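PDB 1I78: protease VII from Escherichia coli, which cleaves peptide bonds as an omptin-family protease embedded, as a beta barrel, in the bacterial outer membrane. Local coordinates for residues A109-L114 and G133-R138; P179-T184 and S201-S206; Y231-N236 and G251-V256. The protein carries 3 engineered substitutions. All coordinates share one frame; numbering follows the deposited sequence.

Contact 1 of 3, residues A109-L114 and G133-R138; sequences ANEFDL and GYQESR
The Phe112 ring lies alongside the stem of Glu136, the two side chains pointing the same way with ring and carboxylate planes 50° apart. Its CE2 comes to 3.4 Å from Glu136 CB, and CZ approaches the carboxylate carbon as well. Phe112 reaches across because its CG sits between the backbone N and the carbonyl carbon (chi1 75°), which swings the ring toward strand 133-138. Phe112 CZ also meets the edge of the Tyr134 ring, 4.1 Å from Tyr134 CE2. Glu136 is held from two sides within its own strand: Tyr134 OH donates to Glu136 OE2 at 2.7 Å, and Arg138 NH1 forms a salt bridge with Glu136 OE1 at 2.9 Å. These bonds fix the carboxylate beside the aromatic ring, where the arginine would be expected to favour its charged form. The segments belong to adjacent antiparallel strands of the omptin beta barrel, so side chains alternate between its two faces. Asn110, Phe112 and Leu114 share one face with Tyr134, Glu136 and Arg138; Leu114 is exposed on the surface, and Asn110 lies near a bound octyl glucoside. On the other face, Gln135 reaches over Asp113, its amide 65° from the carboxylate plane, and NE2 of Gln135 gives a weak bond to Asp113 OD1 at 3.0 Å. Asp113 has stronger partners beyond the pair, Tyr180 and Lys199. Paired backbone bonds link Asn110 with Arg138, Phe112 with Glu136 and Leu114 with Tyr134, the last including Tyr134 N to Leu114 O at 2.9 Å.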
loop_
_atom_site.group_PDB
_atom_site.type_symbol
_atom_site.label_atom_id
_atom_site.label_comp_id
_atom_site.label_asym_id
_atom_site.label_seq_id
_atom_site.Cartn_x
_atom_site.Cartn_y
_atom_site.Cartn_z
ATOM N N ALA A 109 7.329 -0.619 -6.386
ATOM C CA ALA A 109 5.950 -0.441 -5.955
ATOM C C ALA A 109 5.250 0.414 -6.993
ATOM O O ALA A 109 5.859 1.288 -7.585
ATOM C CB ALA A 109 5.896 0.240 -4.592
ATOM N N ASN A 110 3.980 0.149 -7.240
ATOM C CA ASN A 110 3.254 0.953 -8.200
ATOM C C ASN A 110 1.766 0.920 -7.938
ATOM O O ASN A 110 1.289 0.196 -7.061
ATOM C CB ASN A 110 3.539 0.492 -9.629
ATOM C CG ASN A 110 3.254 -0.970 -9.831
ATOM O OD1 ASN A 110 4.163 -1.800 -9.830
ATOM N ND2 ASN A 110 1.987 -1.300 -9.993
ATOM N N GLU A 111 1.034 1.704 -8.718
ATOM C CA GLU A 111 -0.399 1.789 -8.552
ATOM C C GLU A 111 -1.079 2.512 -9.720
ATOM O O GLU A 111 -0.554 3.478 -10.280
ATOM C CB GLU A 111 -0.693 2.509 -7.230
ATOM C CG GLU A 111 -2.158 2.651 -6.840
ATOM C CD GLU A 111 -2.743 4.023 -7.160
ATOM O OE1 GLU A 111 -3.568 4.502 -6.348
ATOM O OE2 GLU A 111 -2.397 4.621 -8.215
ATOM N N PHE A 112 -2.239 2.014 -10.111
ATOM C CA PHE A 112 -2.985 2.663 -11.162
ATOM C C PHE A 112 -4.369 2.799 -10.568
ATOM O O PHE A 112 -4.726 2.069 -9.637
ATOM C CB PHE A 112 -2.967 1.846 -12.458
ATOM C CG PHE A 112 -3.856 0.641 -12.451
ATOM C CD1 PHE A 112 -5.233 0.771 -12.645
ATOM C CD2 PHE A 112 -3.307 -0.636 -12.308
ATOM C CE1 PHE A 112 -6.044 -0.353 -12.700
ATOM C CE2 PHE A 112 -4.100 -1.760 -12.362
ATOM C CZ PHE A 112 -5.474 -1.628 -12.560
ATOM N N ASP A 113 -5.140 3.738 -11.095
ATOM C CA ASP A 113 -6.464 4.009 -10.575
ATOM C C ASP A 113 -7.359 4.586 -11.677
ATOM O O ASP A 113 -6.984 5.539 -12.365
ATOM C CB ASP A 113 -6.303 4.991 -9.408
ATOM C CG ASP A 113 -7.615 5.460 -8.829
ATOM O OD1 ASP A 113 -7.570 6.389 -8.007
ATOM O OD2 ASP A 113 -8.684 4.923 -9.172
ATOM N N LEU A 114 -8.532 3.986 -11.848
ATOM C CA LEU A 114 -9.508 4.429 -12.842
ATOM C C LEU A 114 -10.748 4.810 -12.056
ATOM O O LEU A 114 -11.218 4.025 -11.232
ATOM C CB LEU A 114 -9.843 3.297 -13.818
ATOM C CG LEU A 114 -8.671 2.746 -14.642
ATOM C CD1 LEU A 114 -9.123 1.509 -15.415
ATOM C CD2 LEU A 114 -8.150 3.824 -15.602
ATOM N N GLY A 133 -14.497 4.203 -8.013
ATOM C CA GLY A 133 -13.384 3.741 -8.814
ATOM C C GLY A 133 -12.770 2.429 -8.388
ATOM O O GLY A 133 -13.258 1.744 -7.485
ATOM N N TYR A 134 -11.678 2.091 -9.054
ATOM C CA TYR A 134 -10.958 0.860 -8.809
ATOM C C TYR A 134 -9.454 1.146 -8.807
ATOM O O TYR A 134 -8.950 1.863 -9.674
ATOM C CB TYR A 134 -11.297 -0.133 -9.925
ATOM C CG TYR A 134 -10.551 -1.438 -9.830
ATOM C CD1 TYR A 134 -10.910 -2.393 -8.880
ATOM C CD2 TYR A 134 -9.476 -1.711 -10.672
ATOM C CE1 TYR A 134 -10.224 -3.592 -8.765
ATOM C CE2 TYR A 134 -8.774 -2.912 -10.567
ATOM C CZ TYR A 134 -9.160 -3.849 -9.603
ATOM O OH TYR A 134 -8.477 -5.036 -9.459
ATOM N N GLN A 135 -8.735 0.577 -7.847
ATOM C CA GLN A 135 -7.285 0.781 -7.764
ATOM C C GLN A 135 -6.566 -0.526 -7.542
ATOM O O GLN A 135 -7.109 -1.434 -6.939
ATOM C CB GLN A 135 -6.906 1.685 -6.592
ATOM C CG GLN A 135 -7.349 3.107 -6.686
ATOM C CD GLN A 135 -6.962 3.898 -5.444
ATOM O OE1 GLN A 135 -7.235 3.479 -4.313
ATOM N NE2 GLN A 135 -6.331 5.054 -5.652
ATOM N N GLU A 136 -5.332 -0.602 -8.017
ATOM C CA GLU A 136 -4.499 -1.784 -7.831
ATOM C C GLU A 136 -3.078 -1.337 -7.503
ATOM O O GLU A 136 -2.496 -0.532 -8.222
ATOM C CB GLU A 136 -4.466 -2.647 -9.088
ATOM C CG GLU A 136 -5.519 -3.726 -9.153
ATOM C CD GLU A 136 -5.215 -4.763 -10.233
ATOM O OE1 GLU A 136 -4.021 -5.122 -10.394
ATOM O OE2 GLU A 136 -6.167 -5.227 -10.905
ATOM N N SER A 137 -2.519 -1.843 -6.412
ATOM C CA SER A 137 -1.151 -1.487 -6.066
ATOM C C SER A 137 -0.345 -2.753 -5.831
ATOM O O SER A 137 -0.893 -3.778 -5.420
ATOM C CB SER A 137 -1.116 -0.590 -4.816
ATOM O OG SER A 137 -1.749 -1.213 -3.718
ATOM N N ARG A 138 0.955 -2.679 -6.106
ATOM C CA ARG A 138 1.842 -3.824 -5.909
ATOM C C ARG A 138 3.125 -3.447 -5.154
ATOM O O ARG A 138 3.665 -2.354 -5.331
ATOM C CB ARG A 138 2.219 -4.436 -7.258
ATOM C CG ARG A 138 1.110 -5.174 -7.954
ATOM C CD ARG A 138 1.557 -5.620 -9.344
ATOM N NE ARG A 138 0.613 -6.557 -9.951
ATOM C CZ ARG A 138 -0.626 -6.244 -10.331
ATOM N NH1 ARG A 138 -1.089 -5.002 -10.178
ATOM N NH2 ARG A 138 -1.410 -7.185 -10.845
#

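Contact 2 of 3, residues P179-T184 and S201-S206; sequences PYIGLT and SGWVES
Ser201 OG donates to Pro179 O at 2.6 Å, approaching nearly along the carbonyl bond with a C=O...OG angle of 169°. The same carbonyl oxygen meets the edge of the Trp203 indole, lying in its plane 3.3 Å from Trp203 CE3, so a hydroxyl and an aromatic edge converge on one backbone acceptor. Farther along that edge, CZ3 approaches Tyr180 CA, and Trp203 CH2 touches Ile181 CD1 at 4.3 Å. At the stem of the tryptophan, Pro179 CD packs against Trp203 CB, while Tyr180 CB rests on Ser201 CB. The serine hydroxyl is also an acceptor: Trp203 N donates to Ser201 OG at 3.2 Å, forming an ST turn at the corner of the chain at Gly202. A chi1 of 179° turns OG away from Ser201 N, and from there it bridges this turn and the proline carbonyl at once. Within the barrel, the segments lie on the two arms of the hairpin made by strands 169-189 and 192-213, but the corner turns 203-206 aside, leaving the short strand axes 141° apart. Ile181 and Trp203 are exposed on the surface. Tyr180 instead carries its phenol away from Ser201, and its OH hydrogen-bonds to Asp113. Beyond the corner, Val204 packs on Gln228 and Tyr230, and Ser206 OG bonds to Gln228, fastening the displaced end to strand 219-242.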
loop_
_atom_site.group_PDB
_atom_site.type_symbol
_atom_site.label_atom_id
_atom_site.label_comp_id
_atom_site.label_asym_id
_atom_site.label_seq_id
_atom_site.Cartn_x
_atom_site.Cartn_y
_atom_site.Cartn_z
ATOM N N PRO A 179 -11.883 -1.707 -4.989
ATOM C CA PRO A 179 -13.004 -0.985 -5.593
ATOM C C PRO A 179 -13.296 0.052 -4.499
ATOM O O PRO A 179 -13.255 -0.281 -3.316
ATOM C CB PRO A 179 -14.085 -2.056 -5.682
ATOM C CG PRO A 179 -13.287 -3.320 -5.863
ATOM C CD PRO A 179 -12.196 -3.140 -4.852
ATOM N N TYR A 180 -13.598 1.295 -4.844
ATOM C CA TYR A 180 -13.814 2.259 -3.768
ATOM C C TYR A 180 -14.742 3.415 -4.102
ATOM O O TYR A 180 -15.009 3.699 -5.258
ATOM C CB TYR A 180 -12.454 2.832 -3.337
ATOM C CG TYR A 180 -11.862 3.766 -4.380
ATOM C CD1 TYR A 180 -12.231 5.115 -4.427
ATOM C CD2 TYR A 180 -11.001 3.282 -5.378
ATOM C CE1 TYR A 180 -11.768 5.955 -5.429
ATOM C CE2 TYR A 180 -10.529 4.122 -6.395
ATOM C CZ TYR A 180 -10.919 5.462 -6.412
ATOM O OH TYR A 180 -10.456 6.309 -7.405
ATOM N N ILE A 181 -15.224 4.080 -3.065
ATOM C CA ILE A 181 -16.071 5.252 -3.232
ATOM C C ILE A 181 -15.317 6.411 -2.571
ATOM O O ILE A 181 -14.470 6.195 -1.686
ATOM C CB ILE A 181 -17.445 5.082 -2.548
ATOM C CG1 ILE A 181 -17.243 4.782 -1.061
ATOM C CG2 ILE A 181 -18.244 4.007 -3.276
ATOM C CD1 ILE A 181 -18.513 4.520 -0.268
ATOM N N GLY A 182 -15.611 7.636 -2.998
ATOM C CA GLY A 182 -14.927 8.766 -2.410
ATOM C C GLY A 182 -15.604 10.114 -2.503
ATOM O O GLY A 182 -16.744 10.249 -2.955
ATOM N N LEU A 183 -14.861 11.118 -2.052
ATOM C CA LEU A 183 -15.292 12.511 -2.034
ATOM C C LEU A 183 -14.071 13.341 -2.363
ATOM O O LEU A 183 -13.045 13.213 -1.716
ATOM C CB LEU A 183 -15.786 12.903 -0.642
ATOM C CG LEU A 183 -17.184 13.516 -0.542
ATOM C CD1 LEU A 183 -17.385 14.080 0.860
ATOM C CD2 LEU A 183 -17.352 14.601 -1.587
ATOM N N THR A 184 -14.169 14.182 -3.377
ATOM C CA THR A 184 -13.041 15.024 -3.736
ATOM C C THR A 184 -13.559 16.454 -3.861
ATOM O O THR A 184 -14.763 16.662 -4.001
ATOM C CB THR A 184 -12.379 14.536 -5.048
ATOM O OG1 THR A 184 -11.269 15.384 -5.367
ATOM C CG2 THR A 184 -13.376 14.544 -6.185
ATOM N N SER A 201 -13.181 1.971 1.269
ATOM C CA SER A 201 -13.475 0.696 0.646
ATOM C C SER A 201 -13.687 -0.391 1.681
ATOM O O SER A 201 -13.023 -0.426 2.722
ATOM C CB SER A 201 -12.353 0.272 -0.296
ATOM O OG SER A 201 -12.662 -0.991 -0.867
ATOM N N GLY A 202 -14.628 -1.281 1.398
ATOM C CA GLY A 202 -14.878 -2.382 2.309
ATOM C C GLY A 202 -14.790 -3.648 1.492
ATOM O O GLY A 202 -15.099 -4.739 1.957
ATOM N N TRP A 203 -14.312 -3.489 0.265
ATOM C CA TRP A 203 -14.248 -4.592 -0.682
ATOM C C TRP A 203 -12.849 -4.940 -1.149
ATOM O O TRP A 203 -12.673 -5.606 -2.167
ATOM C CB TRP A 203 -15.147 -4.217 -1.861
ATOM C CG TRP A 203 -16.398 -3.580 -1.336
ATOM C CD1 TRP A 203 -17.407 -4.207 -0.650
ATOM C CD2 TRP A 203 -16.680 -2.172 -1.259
ATOM N NE1 TRP A 203 -18.279 -3.278 -0.138
ATOM C CE2 TRP A 203 -17.860 -2.022 -0.499
ATOM C CE3 TRP A 203 -16.043 -1.024 -1.752
ATOM C CZ2 TRP A 203 -18.418 -0.770 -0.218
ATOM C CZ3 TRP A 203 -16.598 0.224 -1.471
ATOM C CH2 TRP A 203 -17.776 0.336 -0.710
ATOM N N VAL A 204 -11.857 -4.514 -0.382
ATOM C CA VAL A 204 -10.482 -4.766 -0.747
ATOM C C VAL A 204 -10.131 -6.238 -0.679
ATOM O O VAL A 204 -10.587 -6.958 0.217
ATOM C CB VAL A 204 -9.499 -4.006 0.178
ATOM C CG1 VAL A 204 -8.074 -4.355 -0.192
ATOM C CG2 VAL A 204 -9.718 -2.507 0.080
ATOM N N GLU A 205 -9.327 -6.669 -1.648
ATOM C CA GLU A 205 -8.820 -8.021 -1.709
ATOM C C GLU A 205 -7.301 -7.954 -1.875
ATOM O O GLU A 205 -6.789 -7.516 -2.909
ATOM C CB GLU A 205 -9.409 -8.803 -2.881
ATOM C CG GLU A 205 -8.717 -10.163 -3.058
ATOM C CD GLU A 205 -9.334 -11.009 -4.159
ATOM O OE1 GLU A 205 -8.565 -11.557 -4.984
ATOM O OE2 GLU A 205 -10.584 -11.132 -4.198
ATOM N N SER A 206 -6.585 -8.390 -0.847
ATOM C CA SER A 206 -5.136 -8.388 -0.888
ATOM C C SER A 206 -4.596 -9.814 -0.906
ATOM O O SER A 206 -5.200 -10.755 -0.385
ATOM C CB SER A 206 -4.565 -7.612 0.306
ATOM O OG SER A 206 -5.025 -8.140 1.536
#

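Contact 3 of 3, residues Y231-N236 and G251-V256; sequences YSVAVN and GAWNRV
Strands 231-236 and 251-256 run antiparallel at 177°, their axes 4.7 Å apart, with paired backbone hydrogen bonds joining Tyr231 to Arg255, Val233 to Trp253 and Val235 to Gly251. Trp253 and Tyr231 cover much of one face of the pairing. A chi1 of 167° lays the Trp253 indole across toward Val233, whose CG2 meets its edge 3.9 Å from Trp253 CE3. Trp253 CZ3 also packs obliquely on Tyr231 CB at 4.2 Å. Around this pair, the Trp253 ring meets Phe287 and the Tyr231 ring meets Tyr200, extending the aromatic cover onto both neighbouring strands. Arg255, on the same face, leads its guanidinium away from the tyrosine to a salt bridge with Glu283. Smaller groups occupy the reverse face. Ala234 CB touches Ala252 CB at 3.8 Å, Ser232 OG lies 3.9 Å from Asn254 CB, and the Asn254 amide turns away to bond through OD1 to Asn286. Tyr231, Val233, Val235 and Trp253 thus line one face and Ser232, Ala234, Ala252 and Asn254 the other, an inside-outside alternation found along the hairpins of outer-membrane beta barrels, where the apolar side is typically the outer one.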
loop_
_atom_site.group_PDB
_atom_site.type_symbol
_atom_site.label_atom_id
_atom_site.label_comp_id
_atom_site.label_asym_id
_atom_site.label_seq_id
_atom_site.Cartn_x
_atom_site.Cartn_y
_atom_site.Cartn_z
ATOM N N TYR A 231 -8.853 3.061 3.695
ATOM C CA TYR A 231 -9.202 4.450 3.917
ATOM C C TYR A 231 -8.100 5.274 3.307
ATOM O O TYR A 231 -6.955 4.838 3.231
ATOM C CB TYR A 231 -9.323 4.787 5.418
ATOM C CG TYR A 231 -10.172 3.815 6.209
ATOM C CD1 TYR A 231 -9.637 2.607 6.674
ATOM C CD2 TYR A 231 -11.521 4.078 6.468
ATOM C CE1 TYR A 231 -10.419 1.681 7.374
ATOM C CE2 TYR A 231 -12.322 3.153 7.171
ATOM C CZ TYR A 231 -11.758 1.956 7.620
ATOM O OH TYR A 231 -12.522 1.036 8.318
ATOM N N SER A 232 -8.447 6.474 2.874
ATOM C CA SER A 232 -7.466 7.361 2.292
ATOM C C SER A 232 -7.821 8.821 2.544
ATOM O O SER A 232 -8.994 9.190 2.506
ATOM C CB SER A 232 -7.371 7.108 0.799
ATOM O OG SER A 232 -6.341 7.902 0.266
ATOM N N VAL A 233 -6.807 9.637 2.821
ATOM C CA VAL A 233 -6.994 11.067 3.041
ATOM C C VAL A 233 -5.884 11.815 2.319
ATOM O O VAL A 233 -4.704 11.557 2.548
ATOM C CB VAL A 233 -6.936 11.437 4.539
ATOM C CG1 VAL A 233 -7.035 12.951 4.705
ATOM C CG2 VAL A 233 -8.074 10.758 5.291
ATOM N N ALA A 234 -6.251 12.729 1.429
ATOM C CA ALA A 234 -5.244 13.505 0.711
ATOM C C ALA A 234 -5.655 14.977 0.655
ATOM O O ALA A 234 -6.840 15.293 0.549
ATOM C CB ALA A 234 -5.037 12.941 -0.710
ATOM N N VAL A 235 -4.671 15.869 0.763
ATOM C CA VAL A 235 -4.924 17.307 0.705
ATOM C C VAL A 235 -3.835 17.959 -0.141
ATOM O O VAL A 235 -2.682 17.505 -0.164
ATOM C CB VAL A 235 -4.963 17.961 2.130
ATOM C CG1 VAL A 235 -6.147 17.397 2.933
ATOM C CG2 VAL A 235 -3.658 17.705 2.883
ATOM N N ASN A 236 -4.211 19.017 -0.849
ATOM C CA ASN A 236 -3.281 19.728 -1.716
ATOM C C ASN A 236 -3.431 21.249 -1.641
ATOM O O ASN A 236 -4.459 21.777 -1.192
ATOM C CB ASN A 236 -3.477 19.266 -3.162
ATOM C CG ASN A 236 -4.925 19.400 -3.627
ATOM O OD1 ASN A 236 -5.454 20.507 -3.762
ATOM N ND2 ASN A 236 -5.575 18.267 -3.857
ATOM N N GLY A 251 -0.133 15.961 -0.044
ATOM C CA GLY A 251 0.181 14.963 0.960
ATOM C C GLY A 251 -0.953 13.949 1.078
ATOM O O GLY A 251 -2.125 14.314 1.272
ATOM N N ALA A 252 -0.610 12.669 0.970
ATOM C CA ALA A 252 -1.602 11.602 1.044
ATOM C C ALA A 252 -1.259 10.473 2.015
ATOM O O ALA A 252 -0.122 10.013 2.103
ATOM C CB ALA A 252 -1.831 11.022 -0.337
ATOM N N TRP A 253 -2.277 10.029 2.735
ATOM C CA TRP A 253 -2.155 8.947 3.692
ATOM C C TRP A 253 -3.154 7.886 3.273
ATOM O O TRP A 253 -4.211 8.196 2.728
ATOM C CB TRP A 253 -2.524 9.428 5.090
ATOM C CG TRP A 253 -2.735 8.308 6.079
ATOM C CD1 TRP A 253 -1.770 7.587 6.720
ATOM C CD2 TRP A 253 -3.994 7.800 6.548
ATOM N NE1 TRP A 253 -2.347 6.667 7.566
ATOM C CE2 TRP A 253 -3.709 6.777 7.482
ATOM C CE3 TRP A 253 -5.338 8.113 6.272
ATOM C CZ2 TRP A 253 -4.722 6.060 8.153
ATOM C CZ3 TRP A 253 -6.357 7.396 6.945
ATOM C CH2 TRP A 253 -6.034 6.384 7.874
ATOM N N ASN A 254 -2.829 6.631 3.508
ATOM C CA ASN A 254 -3.782 5.599 3.176
ATOM C C ASN A 254 -3.477 4.371 3.989
ATOM O O ASN A 254 -2.325 4.080 4.282
ATOM C CB ASN A 254 -3.777 5.295 1.672
ATOM C CG ASN A 254 -2.480 4.738 1.209
ATOM O OD1 ASN A 254 -2.076 3.654 1.636
ATOM N ND2 ASN A 254 -1.799 5.473 0.331
ATOM N N ARG A 255 -4.529 3.670 4.385
ATOM C CA ARG A 255 -4.362 2.484 5.194
ATOM C C ARG A 255 -5.259 1.335 4.790
ATOM O O ARG A 255 -6.405 1.529 4.354
ATOM C CB ARG A 255 -4.638 2.821 6.658
ATOM C CG ARG A 255 -4.599 1.608 7.570
ATOM C CD ARG A 255 -4.685 2.004 9.032
ATOM N NE ARG A 255 -4.600 0.849 9.923
ATOM C CZ ARG A 255 -3.611 -0.044 9.905
ATOM N NH1 ARG A 255 -2.607 0.073 9.033
ATOM N NH2 ARG A 255 -3.630 -1.066 10.757
ATOM N N VAL A 256 -4.714 0.134 4.928
ATOM C CA VAL A 256 -5.473 -1.080 4.671
ATOM C C VAL A 256 -5.484 -1.797 6.009
ATOM O O VAL A 256 -4.456 -2.282 6.466
ATOM C CB VAL A 256 -4.821 -1.978 3.616
ATOM C CG1 VAL A 256 -5.489 -3.350 3.633
ATOM C CG2 VAL A 256 -4.965 -1.351 2.263
#

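How the contacts relate
From the N terminus, contact 1 closes first, joining strands 97-119 and 126-149; contact 2 then closes the hairpin of strands 169-189 and 192-213, and contact 3 that of strands 219-242 and 245-267. The three loops follow in series, neither nested nor crossed. Contacts 1 and 2 touch directly where strands 126-149 and 169-189 are neighbours, Gly133 O lying 2.7 Å from Tyr180 N. Contacts 2 and 3 do not touch, their nearest atoms being about 5 Å apart, but adjacent strands 192-213 and 219-242 connect them. Together the contacts span six strands in succession around the barrel wall.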